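PDB 1Q8C: uncharacterized protein MG027 from Mycoplasma genitalium, which is of unknown function but resembles NusB proteins in structure, so a role related to transcription or RNA binding is possible though unproven. Local coordinates for residues Phe24-Ser27 with Leu28-Leu32; Val61-Phe64 with Ser65-Phe69. All blocks are in the same frame, centred on the assembly; numbering follows the deposited sequence.

Interaction 1. Residues Phe24-Ser27 with Leu28-Leu32; sequences FIFS and LLFFL
Phe24 O is gripped twice: the backbone N of Leu28 reaches it at 3.3 Å, and OG of Ser27 lies only 2.6 Å from the same Phe24 O. The serine hydroxyl gets there because OG sits between its backbone N and carbonyl carbon (chi1 68°), folded back over the preceding turn. Leu28 N also divides its hydrogen between two acceptors, for Ile25 O stands 2.9 Å from Leu28 N; that donor lies well above the carbonyl plane of Ile25, 55° out of it. One N-H therefore serves both an i to i-4 and an i to i-3 acceptor, a sharing that continues in the weak bonds from Leu29 N to Ile25 O and Phe26 O, toward the C-terminal part of helix 14-28.

Among the side chains, CD1 of Leu28 meets the ring of Phe24 at CE2, 3.7 Å away, while Leu29 lies beside Ile25 and points the same way, their methyls in loose contact. Here helices 36-45, 55-81 and 100-116 close in: Leu28 also touches Ile39 and Phe64, and Ile25 reaches Ala104. Separately, Phe30 turns the CE2-CZ edge of its ring onto one face of Phe26, which also rests on Leu100 and Ala104. This T-shaped pair has centroids 4.9 Å apart and planes at 74°, with CZ of Phe26 and CZ of Phe30 3.4 Å apart. CG of Phe26 lies opposite its backbone nitrogen, which places the ring face before the Phe30 edge.

The edge-to-face geometry would set the slightly positive ring hydrogens of Phe30 against the electron-rich face of Phe26, a weak electrostatic attraction added to dispersion, while the doubly used Phe24 O ties a serine side chain into this helical turn.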
ATOM      1  N   PHE A  24       0.346  -9.406  -0.799  1.00 43.71           N
ATOM      2  CA  PHE A  24       1.752  -9.679  -1.097  1.00 43.59           C
ATOM      3  C   PHE A  24       2.699  -8.879  -0.180  1.00 43.89           C
ATOM      4  O   PHE A  24       3.575  -9.442   0.483  1.00 43.83           O
ATOM      5  CB  PHE A  24       2.018  -9.343  -2.562  1.00 43.43           C
ATOM      6  CG  PHE A  24       3.441  -9.483  -2.960  1.00 43.07           C
ATOM      7  CD1 PHE A  24       4.040 -10.723  -3.036  1.00 43.65           C
ATOM      8  CD2 PHE A  24       4.187  -8.355  -3.286  1.00 44.06           C
ATOM      9  CE1 PHE A  24       5.390 -10.834  -3.409  1.00 43.40           C
ATOM     10  CE2 PHE A  24       5.498  -8.450  -3.663  1.00 43.68           C
ATOM     11  CZ  PHE A  24       6.107  -9.699  -3.720  1.00 43.91           C
ATOM     12  N   ILE A  25       2.499  -7.562  -0.157  1.00 44.03           N
ATOM     13  CA  ILE A  25       3.304  -6.649   0.636  1.00 44.14           C
ATOM     14  C   ILE A  25       3.225  -7.134   2.089  1.00 44.06           C
ATOM     15  O   ILE A  25       4.249  -7.328   2.733  1.00 44.40           O
ATOM     16  CB  ILE A  25       2.778  -5.194   0.510  1.00 44.21           C
ATOM     17  CG1 ILE A  25       3.017  -4.631  -0.894  1.00 44.56           C
ATOM     18  CG2 ILE A  25       3.463  -4.313   1.535  1.00 44.18           C
ATOM     19  CD1 ILE A  25       2.290  -3.326  -1.174  1.00 45.60           C
ATOM     20  N   PHE A  26       2.006  -7.385   2.565  1.00 43.82           N
ATOM     21  CA  PHE A  26       1.752  -7.869   3.922  1.00 43.84           C
ATOM     22  C   PHE A  26       2.628  -9.053   4.306  1.00 43.95           C
ATOM     23  O   PHE A  26       3.156  -9.091   5.419  1.00 43.34           O
ATOM     24  CB  PHE A  26       0.286  -8.307   4.093  1.00 43.70           C
ATOM     25  CG  PHE A  26      -0.033  -8.823   5.465  1.00 43.72           C
ATOM     26  CD1 PHE A  26       0.215  -8.042   6.578  1.00 43.94           C
ATOM     27  CD2 PHE A  26      -0.590 -10.088   5.647  1.00 44.06           C
ATOM     28  CE1 PHE A  26      -0.079  -8.501   7.859  1.00 44.71           C
ATOM     29  CE2 PHE A  26      -0.894 -10.560   6.918  1.00 44.85           C
ATOM     30  CZ  PHE A  26      -0.639  -9.761   8.034  1.00 44.95           C
ATOM     31  N   SER A  27       2.738 -10.023   3.391  1.00 44.04           N
ATOM     32  CA  SER A  27       3.470 -11.261   3.636  1.00 44.01           C
ATOM     33  C   SER A  27       4.961 -11.016   3.743  1.00 44.19           C
ATOM     34  O   SER A  27       5.670 -11.812   4.360  1.00 44.44           O
ATOM     35  CB  SER A  27       3.197 -12.294   2.532  1.00 44.21           C
ATOM     36  OG  SER A  27       3.753 -11.889   1.276  1.00 44.24           O
ATOM     37  N   LEU A  28       5.423  -9.922   3.138  1.00 44.00           N
ATOM     38  CA  LEU A  28       6.821  -9.518   3.149  1.00 44.00           C
ATOM     39  C   LEU A  28       7.207  -8.706   4.383  1.00 44.28           C
ATOM     40  O   LEU A  28       8.376  -8.726   4.796  1.00 43.54           O
ATOM     41  CB  LEU A  28       7.141  -8.644   1.924  1.00 44.72           C
ATOM     42  CG  LEU A  28       7.185  -9.152   0.473  1.00 44.36           C
ATOM     43  CD1 LEU A  28       7.331  -7.970  -0.441  1.00 44.77           C
ATOM     44  CD2 LEU A  28       8.353 -10.085   0.221  1.00 46.17           C
ATOM     45  N   LEU A  29       6.257  -7.982   4.980  1.00 44.25           N
ATOM     46  CA  LEU A  29       6.627  -7.093   6.088  1.00 44.28           C
ATOM     47  C   LEU A  29       7.120  -7.818   7.335  1.00 44.09           C
ATOM     48  O   LEU A  29       7.727  -7.201   8.190  1.00 44.47           O
ATOM     49  CB  LEU A  29       5.502  -6.113   6.429  1.00 44.27           C
ATOM     50  CG  LEU A  29       5.231  -5.114   5.302  1.00 44.96           C
ATOM     51  CD1 LEU A  29       3.984  -4.297   5.632  1.00 45.00           C
ATOM     52  CD2 LEU A  29       6.454  -4.202   5.049  1.00 45.95           C
ATOM     53  N   PHE A  30       6.888  -9.123   7.418  1.00 44.12           N
ATOM     54  CA  PHE A  30       7.342  -9.933   8.537  1.00 44.37           C
ATOM     55  C   PHE A  30       8.838 -10.264   8.464  1.00 44.48           C
ATOM     56  O   PHE A  30       9.432 -10.659   9.462  1.00 44.70           O
ATOM     57  CB  PHE A  30       6.547 -11.245   8.573  1.00 44.47           C
ATOM     58  CG  PHE A  30       5.067 -11.067   8.810  1.00 44.57           C
ATOM     59  CD1 PHE A  30       4.557 -11.033  10.103  1.00 45.03           C
ATOM     60  CD2 PHE A  30       4.187 -10.941   7.740  1.00 44.21           C
ATOM     61  CE1 PHE A  30       3.199 -10.872  10.326  1.00 44.92           C
ATOM     62  CE2 PHE A  30       2.833 -10.781   7.955  1.00 44.07           C
ATOM     63  CZ  PHE A  30       2.336 -10.748   9.248  1.00 44.57           C
ATOM     64  N   PHE A  31       9.430 -10.113   7.282  1.00 44.81           N
ATOM     65  CA  PHE A  31      10.782 -10.586   6.981  1.00 45.14           C
ATOM     66  C   PHE A  31      11.639  -9.576   6.205  1.00 45.72           C
ATOM     67  O   PHE A  31      12.450  -9.959   5.333  1.00 46.17           O
ATOM     68  CB  PHE A  31      10.672 -11.859   6.143  1.00 45.19           C
ATOM     69  CG  PHE A  31       9.791 -12.910   6.756  1.00 45.21           C
ATOM     70  CD1 PHE A  31      10.258 -13.708   7.779  1.00 44.85           C
ATOM     71  CD2 PHE A  31       8.486 -13.087   6.320  1.00 45.65           C
ATOM     72  CE1 PHE A  31       9.443 -14.679   8.358  1.00 45.15           C
ATOM     73  CE2 PHE A  31       7.672 -14.049   6.904  1.00 45.07           C
ATOM     74  CZ  PHE A  31       8.153 -14.843   7.918  1.00 44.43           C
ATOM     75  N   LEU A  32      11.479  -8.290   6.477  1.00 45.89           N
ATOM     76  CA  LEU A  32      12.215  -7.322   5.666  1.00 46.12           C
ATOM     77  C   LEU A  32      13.634  -7.156   6.220  1.00 45.86           C
ATOM     78  O   LEU A  32      13.898  -7.558   7.354  1.00 46.29           O
ATOM     79  CB  LEU A  32      11.424  -6.009   5.557  1.00 46.12           C
ATOM     80  CG  LEU A  32      10.396  -6.028   4.413  1.00 46.10           C
ATOM     81  CD1 LEU A  32      10.558  -4.818   3.562  1.00 46.42           C
ATOM     82  CD2 LEU A  32      10.490  -7.258   3.482  1.00 46.59           C
TER

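Interaction 2. Residues Val61-Phe64 with Ser65-Phe69; sequences VKAF and SENIF
Phe64 and Ile68 lie side by side and point the same way, one helical turn apart, with CD1 of Ile68 3.5 Å from CZ of Phe64. The methyl approaches the CE1-CZ side of the ring obliquely. CG of Phe64 stands opposite its backbone N (chi1 163°), and the ring runs forward along the helix to the CD1 methyl of Ile68.

Lys62 and Glu66, by contrast, run across one another at an angle. The lysine bends at its last torsion (chi4 -83°), bringing NZ to 3.5 Å from OE2 of Glu66, a long salt bridge between exposed groups; its CE is equally near that oxygen.

Two polar side chains bind backbone carbonyls of the preceding turn instead. Ser65 OG donates to Lys62 O at 2.8 Å, arriving from the same face of the carbonyl plane as Glu66 N, and Gln40 also bonds to this hydroxyl. Asn67 folds back so that ND2 stands 2.6 Å from Ala63 O, in the carbonyl plane on a lone pair, with an N-H...O angle of 163°. The acceptor is nearly coplanar with the amide, so this bond fixes its rotation, and OD1 bonds weakly to Lys114.

Such division by face, with Phe64 against helix 14-28, Ile68 against the loop that follows it and an i to i+4 ion pair elsewhere, is characteristic of an amphipathic helix in an all-helical bundle, here one resembling NusB.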
ATOM      1  N   VAL A  61       4.396  -3.035  -7.576  1.00 43.86           N
ATOM      2  CA  VAL A  61       5.329  -3.801  -6.760  1.00 43.85           C
ATOM      3  C   VAL A  61       6.776  -3.379  -7.012  1.00 43.63           C
ATOM      4  O   VAL A  61       7.628  -3.460  -6.135  1.00 43.62           O
ATOM      5  CB  VAL A  61       5.149  -5.299  -7.032  1.00 43.94           C
ATOM      6  CG1 VAL A  61       6.339  -6.130  -6.475  1.00 44.56           C
ATOM      7  CG2 VAL A  61       3.808  -5.743  -6.453  1.00 43.71           C
ATOM      8  N   LYS A  62       7.036  -2.919  -8.218  1.00 43.72           N
ATOM      9  CA  LYS A  62       8.331  -2.419  -8.597  1.00 44.07           C
ATOM     10  C   LYS A  62       8.605  -1.083  -7.871  1.00 43.94           C
ATOM     11  O   LYS A  62       9.691  -0.885  -7.338  1.00 44.42           O
ATOM     12  CB  LYS A  62       8.421  -2.290 -10.134  1.00 44.19           C
ATOM     13  CG  LYS A  62       9.646  -1.514 -10.677  1.00 44.57           C
ATOM     14  CD  LYS A  62      10.012  -1.900 -12.130  1.00 45.47           C
ATOM     15  CE  LYS A  62      11.500  -1.644 -12.451  1.00 45.50           C
ATOM     16  NZ  LYS A  62      11.833  -0.239 -12.836  1.00 46.48           N
ATOM     17  N   ALA A  63       7.632  -0.183  -7.857  1.00 43.54           N
ATOM     18  CA  ALA A  63       7.756   1.087  -7.150  1.00 43.04           C
ATOM     19  C   ALA A  63       7.936   0.835  -5.645  1.00 42.94           C
ATOM     20  O   ALA A  63       8.772   1.476  -4.995  1.00 42.52           O
ATOM     21  CB  ALA A  63       6.541   1.942  -7.419  1.00 43.36           C
ATOM     22  N   PHE A  64       7.156  -0.106  -5.108  1.00 42.83           N
ATOM     23  CA  PHE A  64       7.248  -0.543  -3.702  1.00 43.07           C
ATOM     24  C   PHE A  64       8.659  -1.064  -3.355  1.00 43.26           C
ATOM     25  O   PHE A  64       9.230  -0.705  -2.327  1.00 42.80           O
ATOM     26  CB  PHE A  64       6.228  -1.667  -3.442  1.00 43.16           C
ATOM     27  CG  PHE A  64       6.495  -2.451  -2.204  1.00 43.19           C
ATOM     28  CD1 PHE A  64       6.145  -1.958  -0.962  1.00 43.86           C
ATOM     29  CD2 PHE A  64       7.115  -3.672  -2.273  1.00 43.78           C
ATOM     30  CE1 PHE A  64       6.418  -2.683   0.171  1.00 45.08           C
ATOM     31  CE2 PHE A  64       7.394  -4.400  -1.140  1.00 43.22           C
ATOM     32  CZ  PHE A  64       7.045  -3.916   0.073  1.00 44.80           C
ATOM     33  N   SER A  65       9.188  -1.939  -4.222  1.00 43.42           N
ATOM     34  CA  SER A  65      10.477  -2.593  -4.004  1.00 43.32           C
ATOM     35  C   SER A  65      11.625  -1.593  -3.962  1.00 43.34           C
ATOM     36  O   SER A  65      12.598  -1.802  -3.262  1.00 43.20           O
ATOM     37  CB  SER A  65      10.755  -3.647  -5.078  1.00 43.12           C
ATOM     38  OG  SER A  65      11.095  -3.050  -6.323  1.00 44.23           O
ATOM     39  N   GLU A  66      11.489  -0.507  -4.699  1.00 43.36           N
ATOM     40  CA  GLU A  66      12.545   0.460  -4.853  1.00 43.68           C
ATOM     41  C   GLU A  66      12.447   1.637  -3.870  1.00 43.63           C
ATOM     42  O   GLU A  66      13.412   2.388  -3.697  1.00 43.24           O
ATOM     43  CB  GLU A  66      12.556   0.935  -6.303  1.00 44.10           C
ATOM     44  CG  GLU A  66      12.932  -0.203  -7.274  1.00 45.58           C
ATOM     45  CD  GLU A  66      12.822   0.180  -8.745  1.00 47.86           C
ATOM     46  OE1 GLU A  66      12.271   1.275  -9.013  1.00 48.26           O
ATOM     47  OE2 GLU A  66      13.290  -0.612  -9.627  1.00 49.08           O
ATOM     48  N   ASN A  67      11.318   1.761  -3.178  1.00 43.54           N
ATOM     49  CA  ASN A  67      11.113   2.893  -2.286  1.00 43.76           C
ATOM     50  C   ASN A  67      10.709   2.511  -0.877  1.00 43.94           C
ATOM     51  O   ASN A  67      10.287   3.361  -0.115  1.00 43.66           O
ATOM     52  CB  ASN A  67      10.063   3.817  -2.900  1.00 43.59           C
ATOM     53  CG  ASN A  67      10.508   4.380  -4.233  1.00 43.43           C
ATOM     54  OD1 ASN A  67      11.286   5.337  -4.283  1.00 42.90           O
ATOM     55  ND2 ASN A  67      10.039   3.769  -5.326  1.00 42.50           N
ATOM     56  N   ILE A  68      10.842   1.242  -0.510  1.00 44.47           N
ATOM     57  CA  ILE A  68      10.269   0.802   0.757  1.00 44.81           C
ATOM     58  C   ILE A  68      10.885   1.532   1.979  1.00 44.55           C
ATOM     59  O   ILE A  68      10.166   1.927   2.900  1.00 44.44           O
ATOM     60  CB  ILE A  68      10.288  -0.756   0.909  1.00 45.17           C
ATOM     61  CG1 ILE A  68       9.874  -1.123   2.350  1.00 45.85           C
ATOM     62  CG2 ILE A  68      11.652  -1.329   0.556  1.00 44.88           C
ATOM     63  CD1 ILE A  68       9.037  -2.355   2.466  1.00 46.40           C
ATOM     64  N   PHE A  69      12.195   1.755   1.966  1.00 44.24           N
ATOM     65  CA  PHE A  69      12.829   2.471   3.063  1.00 43.92           C
ATOM     66  C   PHE A  69      12.226   3.871   3.257  1.00 43.72           C
ATOM     67  O   PHE A  69      11.956   4.272   4.381  1.00 43.33           O
ATOM     68  CB  PHE A  69      14.353   2.564   2.878  1.00 43.91           C
ATOM     69  CG  PHE A  69      15.100   2.832   4.163  1.00 43.77           C
ATOM     70  CD1 PHE A  69      15.687   1.795   4.876  1.00 43.47           C
ATOM     71  CD2 PHE A  69      15.218   4.134   4.657  1.00 44.14           C
ATOM     72  CE1 PHE A  69      16.384   2.046   6.055  1.00 43.76           C
ATOM     73  CE2 PHE A  69      15.907   4.395   5.837  1.00 44.18           C
ATOM     74  CZ  PHE A  69      16.496   3.349   6.535  1.00 44.52           C
TER

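Interaction 1, at helix 14-28 and the loop after it, lies against interaction 2 on helix 55-81; their centres are about 12 Å apart, and they meet directly through apolar side chains. Phe64 of interaction 2 joins them: its CE1 lies 3.6 Å from Ile25 CG2, and its CE2 is likewise 3.6 Å from Leu28 CD1. One turn earlier, CG1 of Val61 packs 3.7 Å from CE2 of Phe24. Residues one turn apart on helix 55-81 thus face residues one turn apart on helix 14-28, and Ile68 extends the seam to Leu32 in the loop. A bound sodium ion lies about 3 Å from the side chain of Asn67, whereas the side chain of Phe24 is about 7 Å from a sodium.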